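WbbM protein (Klebsiella pneumoniae, PDB 6U4B) is a trimeric, magnesium-binding bifunctional glycosyltransferase that acts as an O-antigen polymerase, probably with two glycosyltransferase activities in each chain. Local coordinates at residues 313-318 with 405-410; 433-438 with 535-540; 526-531 with 560-565. All blocks are in the same frame, centred on the assembly; numbering follows the deposited sequence.

Contact 1: 313-318 with 405-410. With MG (magnesium ion), chain C.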
loop_
_atom_site.group_PDB
_atom_site.type_symbol
_atom_site.label_atom_id
_atom_site.label_comp_id
_atom_site.label_asym_id
_atom_site.label_seq_id
_atom_site.Cartn_x
_atom_site.Cartn_y
_atom_site.Cartn_z
ATOM N N ALA A 313 -6.126 -6.496 19.763
ATOM C CA ALA A 313 -5.135 -6.975 18.805
ATOM C C ALA A 313 -4.966 -6.009 17.640
ATOM O O ALA A 313 -3.859 -5.876 17.107
ATOM C CB ALA A 313 -5.523 -8.363 18.292
ATOM N N ILE A 314 -6.042 -5.335 17.229
ATOM C CA ILE A 314 -5.938 -4.338 16.164
ATOM C C ILE A 314 -5.015 -3.206 16.592
ATOM O O ILE A 314 -4.150 -2.760 15.829
ATOM C CB ILE A 314 -7.333 -3.813 15.782
ATOM C CG1 ILE A 314 -8.193 -4.947 15.222
ATOM C CG2 ILE A 314 -7.219 -2.676 14.776
ATOM C CD1 ILE A 314 -9.554 -4.502 14.742
ATOM N N SER A 315 -5.185 -2.729 17.826
ATOM C CA SER A 315 -4.306 -1.688 18.343
ATOM C C SER A 315 -2.865 -2.173 18.428
ATOM O O SER A 315 -1.931 -1.426 18.111
ATOM C CB SER A 315 -4.796 -1.229 19.714
ATOM O OG SER A 315 -3.895 -0.299 20.277
ATOM N N GLY A 316 -2.663 -3.421 18.860
ATOM C CA GLY A 316 -1.319 -3.967 18.921
ATOM C C GLY A 316 -0.674 -4.119 17.559
ATOM O O GLY A 316 0.541 -3.947 17.422
ATOM N N GLY A 317 -1.468 -4.445 16.537
ATOM C CA GLY A 317 -0.925 -4.524 15.191
ATOM C C GLY A 317 -0.409 -3.188 14.693
ATOM O O GLY A 317 0.681 -3.105 14.121
ATOM N N ALA A 318 -1.188 -2.124 14.904
ATOM C CA ALA A 318 -0.747 -0.790 14.506
ATOM C C ALA A 318 0.520 -0.387 15.248
ATOM O O ALA A 318 1.448 0.172 14.649
ATOM C CB ALA A 318 -1.862 0.224 14.756
ATOM N N ILE A 405 5.478 -0.849 26.674
ATOM C CA ILE A 405 4.671 0.202 26.063
ATOM C C ILE A 405 3.225 -0.267 25.999
ATOM O O ILE A 405 2.947 -1.427 25.679
ATOM C CB ILE A 405 5.223 0.591 24.671
ATOM C CG1 ILE A 405 4.412 1.739 24.058
ATOM C CG2 ILE A 405 5.273 -0.617 23.736
ATOM C CD1 ILE A 405 5.026 2.300 22.791
ATOM N N ASP A 406 2.305 0.640 26.326
ATOM C CA ASP A 406 0.880 0.354 26.210
ATOM C C ASP A 406 0.517 -0.040 24.780
ATOM O O ASP A 406 1.138 0.404 23.809
ATOM C CB ASP A 406 0.057 1.575 26.626
ATOM C CG ASP A 406 -0.328 1.554 28.092
ATOM O OD1 ASP A 406 0.198 0.704 28.844
ATOM O OD2 ASP A 406 -1.167 2.391 28.489
ATOM N N SER A 407 -0.519 -0.869 24.654
ATOM C CA SER A 407 -0.937 -1.341 23.341
ATOM C C SER A 407 -1.709 -0.290 22.556
ATOM O O SER A 407 -1.741 -0.362 21.321
ATOM C CB SER A 407 -1.785 -2.607 23.478
ATOM O OG SER A 407 -3.060 -2.314 24.021
ATOM N N ASP A 408 -2.325 0.680 23.227
ATOM C CA ASP A 408 -3.084 1.726 22.538
ATOM C C ASP A 408 -2.195 2.912 22.174
ATOM O O ASP A 408 -2.521 4.072 22.431
ATOM C CB ASP A 408 -4.268 2.161 23.393
ATOM C CG ASP A 408 -3.854 2.620 24.777
ATOM O OD1 ASP A 408 -2.687 2.389 25.161
ATOM O OD2 ASP A 408 -4.696 3.219 25.479
ATOM N N THR A 409 -1.046 2.614 21.569
ATOM C CA THR A 409 -0.081 3.630 21.177
ATOM C C THR A 409 0.404 3.357 19.758
ATOM O O THR A 409 0.217 2.268 19.212
ATOM C CB THR A 409 1.131 3.660 22.121
ATOM O OG1 THR A 409 1.856 2.429 21.999
ATOM C CG2 THR A 409 0.696 3.849 23.574
ATOM N N VAL A 410 1.031 4.373 19.167
ATOM C CA VAL A 410 1.890 4.215 18.001
ATOM C C VAL A 410 3.140 5.048 18.243
ATOM O O VAL A 410 3.068 6.132 18.832
ATOM C CB VAL A 410 1.202 4.636 16.678
ATOM C CG1 VAL A 410 0.020 3.728 16.356
ATOM C CG2 VAL A 410 0.773 6.097 16.714
HETATM MG MG MG C . -2.807 3.315 27.462
HETATM O O HOH W 1 -2.236 1.684 18.218
#

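Contact 2: 433-438 with 535-540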
loop_
_atom_site.group_PDB
_atom_site.type_symbol
_atom_site.label_atom_id
_atom_site.label_comp_id
_atom_site.label_asym_id
_atom_site.label_seq_id
_atom_site.Cartn_x
_atom_site.Cartn_y
_atom_site.Cartn_z
ATOM N N ASP A 433 3.546 12.063 34.693
ATOM C CA ASP A 433 2.116 12.006 34.386
ATOM C C ASP A 433 1.520 13.396 34.596
ATOM O O ASP A 433 1.277 13.815 35.731
ATOM C CB ASP A 433 1.432 10.961 35.263
ATOM C CG ASP A 433 0.012 10.646 34.816
ATOM O OD1 ASP A 433 -0.606 11.470 34.108
ATOM O OD2 ASP A 433 -0.490 9.563 35.187
ATOM N N ILE A 434 1.259 14.110 33.498
ATOM C CA ILE A 434 0.669 15.440 33.631
ATOM C C ILE A 434 -0.826 15.376 33.915
ATOM O O ILE A 434 -1.392 16.350 34.428
ATOM C CB ILE A 434 0.934 16.304 32.386
ATOM C CG1 ILE A 434 0.154 15.784 31.179
ATOM C CG2 ILE A 434 2.424 16.357 32.081
ATOM C CD1 ILE A 434 0.343 16.626 29.936
ATOM N N VAL A 435 -1.487 14.257 33.608
ATOM C CA VAL A 435 -2.889 14.112 33.989
ATOM C C VAL A 435 -3.014 13.997 35.501
ATOM O O VAL A 435 -3.873 14.642 36.118
ATOM C CB VAL A 435 -3.528 12.907 33.274
ATOM C CG1 VAL A 435 -4.941 12.684 33.788
ATOM C CG2 VAL A 435 -3.542 13.127 31.773
ATOM N N MET A 436 -2.160 13.182 36.126
ATOM C CA MET A 436 -2.120 13.148 37.583
ATOM C C MET A 436 -1.700 14.496 38.150
ATOM O O MET A 436 -2.182 14.900 39.215
ATOM C CB MET A 436 -1.174 12.045 38.062
ATOM C CG MET A 436 -1.027 11.961 39.580
ATOM S SD MET A 436 -2.567 11.564 40.430
ATOM C CE MET A 436 -2.787 9.849 39.953
ATOM N N GLU A 437 -0.813 15.211 37.451
ATOM C CA GLU A 437 -0.468 16.568 37.861
ATOM C C GLU A 437 -1.710 17.447 37.923
ATOM O O GLU A 437 -1.854 18.271 38.834
ATOM C CB GLU A 437 0.567 17.157 36.903
ATOM C CG GLU A 437 1.118 18.514 37.327
ATOM C CD GLU A 437 2.100 19.079 36.319
ATOM O OE1 GLU A 437 2.025 20.293 36.024
ATOM O OE2 GLU A 437 2.944 18.308 35.813
ATOM N N GLY A 438 -2.628 17.274 36.969
ATOM C CA GLY A 438 -3.878 18.016 37.018
ATOM C C GLY A 438 -4.805 17.533 38.116
ATOM O O GLY A 438 -5.485 18.334 38.760
ATOM N N ASP A 535 -8.647 20.702 24.693
ATOM C CA ASP A 535 -8.573 22.055 25.226
ATOM C C ASP A 535 -9.299 22.227 26.555
ATOM O O ASP A 535 -9.341 23.344 27.077
ATOM C CB ASP A 535 -9.145 23.054 24.214
ATOM C CG ASP A 535 -8.079 23.668 23.332
ATOM O OD1 ASP A 535 -6.944 23.148 23.312
ATOM O OD2 ASP A 535 -8.377 24.682 22.664
ATOM N N ASP A 536 -9.870 21.161 27.114
ATOM C CA ASP A 536 -10.667 21.300 28.327
ATOM C C ASP A 536 -9.849 21.160 29.605
ATOM O O ASP A 536 -10.183 21.790 30.615
ATOM C CB ASP A 536 -11.797 20.265 28.340
ATOM C CG ASP A 536 -12.727 20.400 27.150
ATOM O OD1 ASP A 536 -12.341 21.062 26.163
ATOM O OD2 ASP A 536 -13.847 19.849 27.204
ATOM N N PHE A 537 -8.785 20.360 29.584
ATOM C CA PHE A 537 -8.050 19.983 30.784
ATOM C C PHE A 537 -6.652 20.579 30.848
ATOM O O PHE A 537 -6.293 21.216 31.843
ATOM C CB PHE A 537 -7.972 18.448 30.864
ATOM C CG PHE A 537 -7.096 17.930 31.973
ATOM C CD1 PHE A 537 -7.617 17.697 33.235
ATOM C CD2 PHE A 537 -5.756 17.650 31.745
ATOM C CE1 PHE A 537 -6.817 17.211 34.253
ATOM C CE2 PHE A 537 -4.952 17.167 32.759
ATOM C CZ PHE A 537 -5.482 16.945 34.014
ATOM N N PHE A 538 -5.852 20.383 29.807
ATOM C CA PHE A 538 -4.431 20.714 29.810
ATOM C C PHE A 538 -4.120 22.211 29.889
ATOM O O PHE A 538 -3.147 22.585 30.556
ATOM C CB PHE A 538 -3.769 20.100 28.576
ATOM C CG PHE A 538 -3.875 18.603 28.525
ATOM C CD1 PHE A 538 -3.081 17.814 29.342
ATOM C CD2 PHE A 538 -4.773 17.984 27.671
ATOM C CE1 PHE A 538 -3.178 16.435 29.306
ATOM C CE2 PHE A 538 -4.873 16.606 27.628
ATOM C CZ PHE A 538 -4.075 15.831 28.448
ATOM N N PRO A 539 -4.878 23.100 29.232
ATOM C CA PRO A 539 -4.577 24.539 29.358
ATOM C C PRO A 539 -4.729 25.089 30.770
ATOM O O PRO A 539 -4.269 26.209 31.023
ATOM C CB PRO A 539 -5.580 25.195 28.401
ATOM C CG PRO A 539 -5.888 24.140 27.407
ATOM C CD PRO A 539 -5.893 22.862 28.186
ATOM N N ASN A 540 -5.352 24.354 31.687
ATOM C CA ASN A 540 -5.533 24.820 33.057
ATOM C C ASN A 540 -4.449 24.321 34.004
ATOM O O ASN A 540 -4.501 24.629 35.199
ATOM C CB ASN A 540 -6.909 24.399 33.578
ATOM C CG ASN A 540 -8.044 24.984 32.766
ATOM O OD1 ASN A 540 -7.936 26.088 32.234
ATOM N ND2 ASN A 540 -9.141 24.242 32.665
#

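Contact 3: 526-531 with 560-565. With MG (magnesium ion), chain C.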
loop_
_atom_site.group_PDB
_atom_site.type_symbol
_atom_site.label_atom_id
_atom_site.label_comp_id
_atom_site.label_asym_id
_atom_site.label_seq_id
_atom_site.Cartn_x
_atom_site.Cartn_y
_atom_site.Cartn_z
ATOM N N ASN A 526 5.449 10.239 25.471
ATOM C CA ASN A 526 4.139 9.793 25.933
ATOM C C ASN A 526 3.114 10.904 25.739
ATOM O O ASN A 526 2.616 11.476 26.713
ATOM C CB ASN A 526 4.202 9.367 27.403
ATOM C CG ASN A 526 3.028 8.495 27.810
ATOM O OD1 ASN A 526 1.957 8.549 27.207
ATOM N ND2 ASN A 526 3.228 7.686 28.843
ATOM N N VAL A 527 2.781 11.203 24.488
ATOM C CA VAL A 527 1.919 12.332 24.160
ATOM C C VAL A 527 0.479 11.835 24.087
ATOM O O VAL A 527 0.130 11.034 23.217
ATOM C CB VAL A 527 2.347 12.996 22.845
ATOM C CG1 VAL A 527 1.428 14.167 22.508
ATOM C CG2 VAL A 527 3.793 13.462 22.937
ATOM N N TYR A 528 -0.359 12.310 25.007
ATOM C CA TYR A 528 -1.786 12.036 24.917
ATOM C C TYR A 528 -2.351 12.635 23.636
ATOM O O TYR A 528 -2.031 13.769 23.268
ATOM C CB TYR A 528 -2.528 12.620 26.120
ATOM C CG TYR A 528 -2.189 11.997 27.455
ATOM C CD1 TYR A 528 -1.292 12.611 28.319
ATOM C CD2 TYR A 528 -2.783 10.809 27.861
ATOM C CE1 TYR A 528 -0.986 12.055 29.543
ATOM C CE2 TYR A 528 -2.484 10.244 29.086
ATOM C CZ TYR A 528 -1.585 10.872 29.922
ATOM O OH TYR A 528 -1.283 10.317 31.145
ATOM N N HIS A 529 -3.198 11.867 22.952
ATOM C CA HIS A 529 -3.858 12.395 21.766
ATOM C C HIS A 529 -4.989 13.356 22.109
ATOM O O HIS A 529 -5.470 14.062 21.216
ATOM C CB HIS A 529 -4.384 11.250 20.894
ATOM C CG HIS A 529 -5.611 10.585 21.433
ATOM N ND1 HIS A 529 -5.696 10.104 22.721
ATOM C CD2 HIS A 529 -6.803 10.311 20.851
ATOM C CE1 HIS A 529 -6.888 9.568 22.912
ATOM N NE2 HIS A 529 -7.579 9.679 21.793
ATOM N N GLY A 530 -5.417 13.404 23.370
ATOM C CA GLY A 530 -6.379 14.385 23.824
ATOM C C GLY A 530 -7.830 13.959 23.786
ATOM O O GLY A 530 -8.701 14.779 24.102
ATOM N N ASN A 531 -8.116 12.714 23.419
ATOM C CA ASN A 531 -9.494 12.203 23.282
ATOM C C ASN A 531 -10.215 13.089 22.261
ATOM O O ASN A 531 -9.601 13.520 21.272
ATOM C CB ASN A 531 -10.163 12.121 24.641
ATOM C CG ASN A 531 -10.077 10.737 25.251
ATOM O OD1 ASN A 531 -10.680 9.790 24.749
ATOM N ND2 ASN A 531 -9.337 10.615 26.347
ATOM N N HIS A 560 -0.089 8.383 22.542
ATOM C CA HIS A 560 -0.844 7.534 23.453
ATOM C C HIS A 560 -2.328 7.828 23.269
ATOM O O HIS A 560 -2.802 8.913 23.626
ATOM C CB HIS A 560 -0.408 7.768 24.898
ATOM C CG HIS A 560 -0.842 6.690 25.840
ATOM N ND1 HIS A 560 -0.455 6.656 27.163
ATOM C CD2 HIS A 560 -1.629 5.604 25.650
ATOM C CE1 HIS A 560 -0.984 5.595 27.746
ATOM N NE2 HIS A 560 -1.700 4.941 26.851
ATOM N N TYR A 561 -3.065 6.858 22.727
ATOM C CA TYR A 561 -4.502 7.021 22.558
ATOM C C TYR A 561 -5.244 6.615 23.823
ATOM O O TYR A 561 -6.221 5.861 23.768
ATOM C CB TYR A 561 -4.999 6.219 21.360
ATOM C CG TYR A 561 -4.313 6.610 20.079
ATOM C CD1 TYR A 561 -3.218 5.897 19.614
ATOM C CD2 TYR A 561 -4.734 7.714 19.350
ATOM C CE1 TYR A 561 -2.576 6.259 18.449
ATOM C CE2 TYR A 561 -4.100 8.083 18.182
ATOM C CZ TYR A 561 -3.022 7.350 17.738
ATOM O OH TYR A 561 -2.383 7.710 16.578
ATOM N N ALA A 562 -4.791 7.120 24.966
ATOM C CA ALA A 562 -5.433 6.790 26.227
ATOM C C ALA A 562 -6.789 7.472 26.328
ATOM O O ALA A 562 -6.936 8.655 26.014
ATOM C CB ALA A 562 -4.547 7.200 27.401
ATOM N N GLY A 563 -7.787 6.710 26.759
ATOM C CA GLY A 563 -9.096 7.277 26.999
ATOM C C GLY A 563 -10.232 6.535 26.331
ATOM O O GLY A 563 -10.144 5.331 26.067
ATOM N N GLU A 564 -11.305 7.268 26.041
ATOM C CA GLU A 564 -12.556 6.707 25.547
ATOM C C GLU A 564 -12.630 6.664 24.026
ATOM O O GLU A 564 -13.174 5.709 23.461
ATOM C CB GLU A 564 -13.727 7.517 26.108
ATOM C CG GLU A 564 -13.455 9.019 26.161
ATOM C CD GLU A 564 -14.567 9.800 26.833
ATOM O OE1 GLU A 564 -15.717 9.313 26.842
ATOM O OE2 GLU A 564 -14.292 10.900 27.358
ATOM N N ASN A 565 -12.098 7.679 23.347
ATOM C CA ASN A 565 -12.205 7.801 21.894
ATOM C C ASN A 565 -10.939 7.239 21.257
ATOM O O ASN A 565 -9.918 7.926 21.163
ATOM C CB ASN A 565 -12.440 9.253 21.493
ATOM C CG ASN A 565 -13.757 9.793 22.012
ATOM O OD1 ASN A 565 -14.780 9.108 21.971
ATOM N ND2 ASN A 565 -13.735 11.023 22.515
HETATM MG MG MG C . -2.807 3.315 27.462
#

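Contact 1: 313-318 with 405-410
The first turn and a half of helix 313-325 runs past the turn that leads into strand 409-411, with the CA atoms of G316 and S407 5.2 Å apart and those of S315 and D408 almost as close. D408 sits at the centre of an inverse gamma turn that swings the chain round into the strand. Within 313-318, S315 is the polar side chain that reaches across: with chi1 at 175° its OG extends to the carbonyl of S407. The hydrogen bond to S407 O is modelled at 2.4 Å, too short for the length to be trusted. Beside this bond a water bridges the backbones of S315 and T409, donating to T409 O at 2.7 Å and, at 3.1 Å, to S315 O. Beyond it the link is apolar, A318 CB resting against V410 CG1 at 4.3 Å. Within the turn, T409 OG1 donates to D406 O at 2.8 Å, tying the strand start back to the first aspartate. D406 OD2 binds the magnesium ion at 2.1 Å, while D408 meets it less tightly and with both oxygens, OD1 at 2.5 Å and OD2 longer. R389 forms a salt bridge with D406 OD1, the oxygen not on the metal, and H560 supplies the third protein ligand. The sequence D-S-D, just after strand 402-405, which runs parallel to 302-309, and on a metal, fits the DXD motif of GT-A-fold glycosyltransferases such as family 8.

Contact 2: 433-438 with 535-540
D433 OD1, gripped by several groups at the start of helix 434-441, takes a backbone N-H from V435, whose methyls touch F537 and F538. M436 N provides the straighter bond to it, at 3.1 Å and 166°, arriving from above the carboxylate plane; V435 N and Y528 OH bond weakly. D433 is thus the N-cap, and its bonds fix the helix end against which two consecutive phenylalanines pack. F537, its CG anti to the backbone N (chi1 173°), drives its ring end-on at the helix backbone. Its CZ comes to 3.5 Å from V435 O, which with I434 O lies at the ring edge, and to 3.6 Å from G438 CA, where the helix has no side chain to keep the ring off. The F538 ring stands nearly perpendicular to that of F537, so that F537 CD2 lies over one of its faces, near the rim. The I434 side chain crosses F538 at about a right angle, CD1 touching CE1 at 3.6 Å, and V435 CG2 adds a looser touch at 4.1 Å. No hydrogen bond crosses; apolar packing carries the contact, with two helix carbonyls at the F537 edge. Helix 543-554 closes it from a further side, F549 stacking on F538 and touching I434, while N540 reaches N245 of a second subunit; the capped helix follows strand 428-432 of the sheet that also holds 302-309 and 402-405.

Contact 3: 526-531 with 560-565
The imidazole of H529 is held on both faces and at its edge by backbone and ring atoms. On one face lies N531 N, 3.4 Å above the plane over the ring centre; on the opposite face lie Y561 CA, in a CH-pi contact, and the edge of the Y561 ring, in a T-shaped pair with planes at 62°. At the rim H529 NE2 donates to N565 O at 3.0 Å. The ND1 bond to H560 O is weak and oblique to the ring; H560 O also accepts from H529 N. N531 OD1 receives two successive backbone N-H groups: N565 N, at 2.9 Å and nearly straight on the C=O axis, and E564 N, weakly. The bonds thus hold 560-565 at both ends. At the H560 end a parallel bridge pairs Y528 with H560, H560 N bonding to V527 O at 2.7 Å. H560 and N526 run side by side, and H560 ND1 donates to an in-plane lone pair of N526 OD1 at 3.1 Å. A562 CB lies over one face of the H560 ring, near its centre, and meets the edge of Y528. H560 NE2 binds magnesium at 2.1 Å. With ND1 as the donor to N526, this is consistent with a proton on ND1 and the NE2 lone pair turned to the metal; N526, itself held through ND2 by Q473, probably helps set the ring's rotation.

Contacts 1 and 3 join directly at the magnesium ion: contact 1 gives D406 and D408, contact 3 gives H560, and the centres of the two contacts lie 12 Å apart. Strand 558-560 sits between strands 409-411 and 527-528, and D408 O probably accepts a hydrogen bond from Y561 N at 2.9 Å, so that the backbones on the two sides of the metal are tied together. Contact 2 stands farther out, the V435 side chain being about 11 Å from the magnesium. Of the other two contacts it touches contact 3, where V435 CG2 packs on Y528 CZ at 3.5 Å; between contacts 1 and 2 the nearest atoms remain about 10 Å apart.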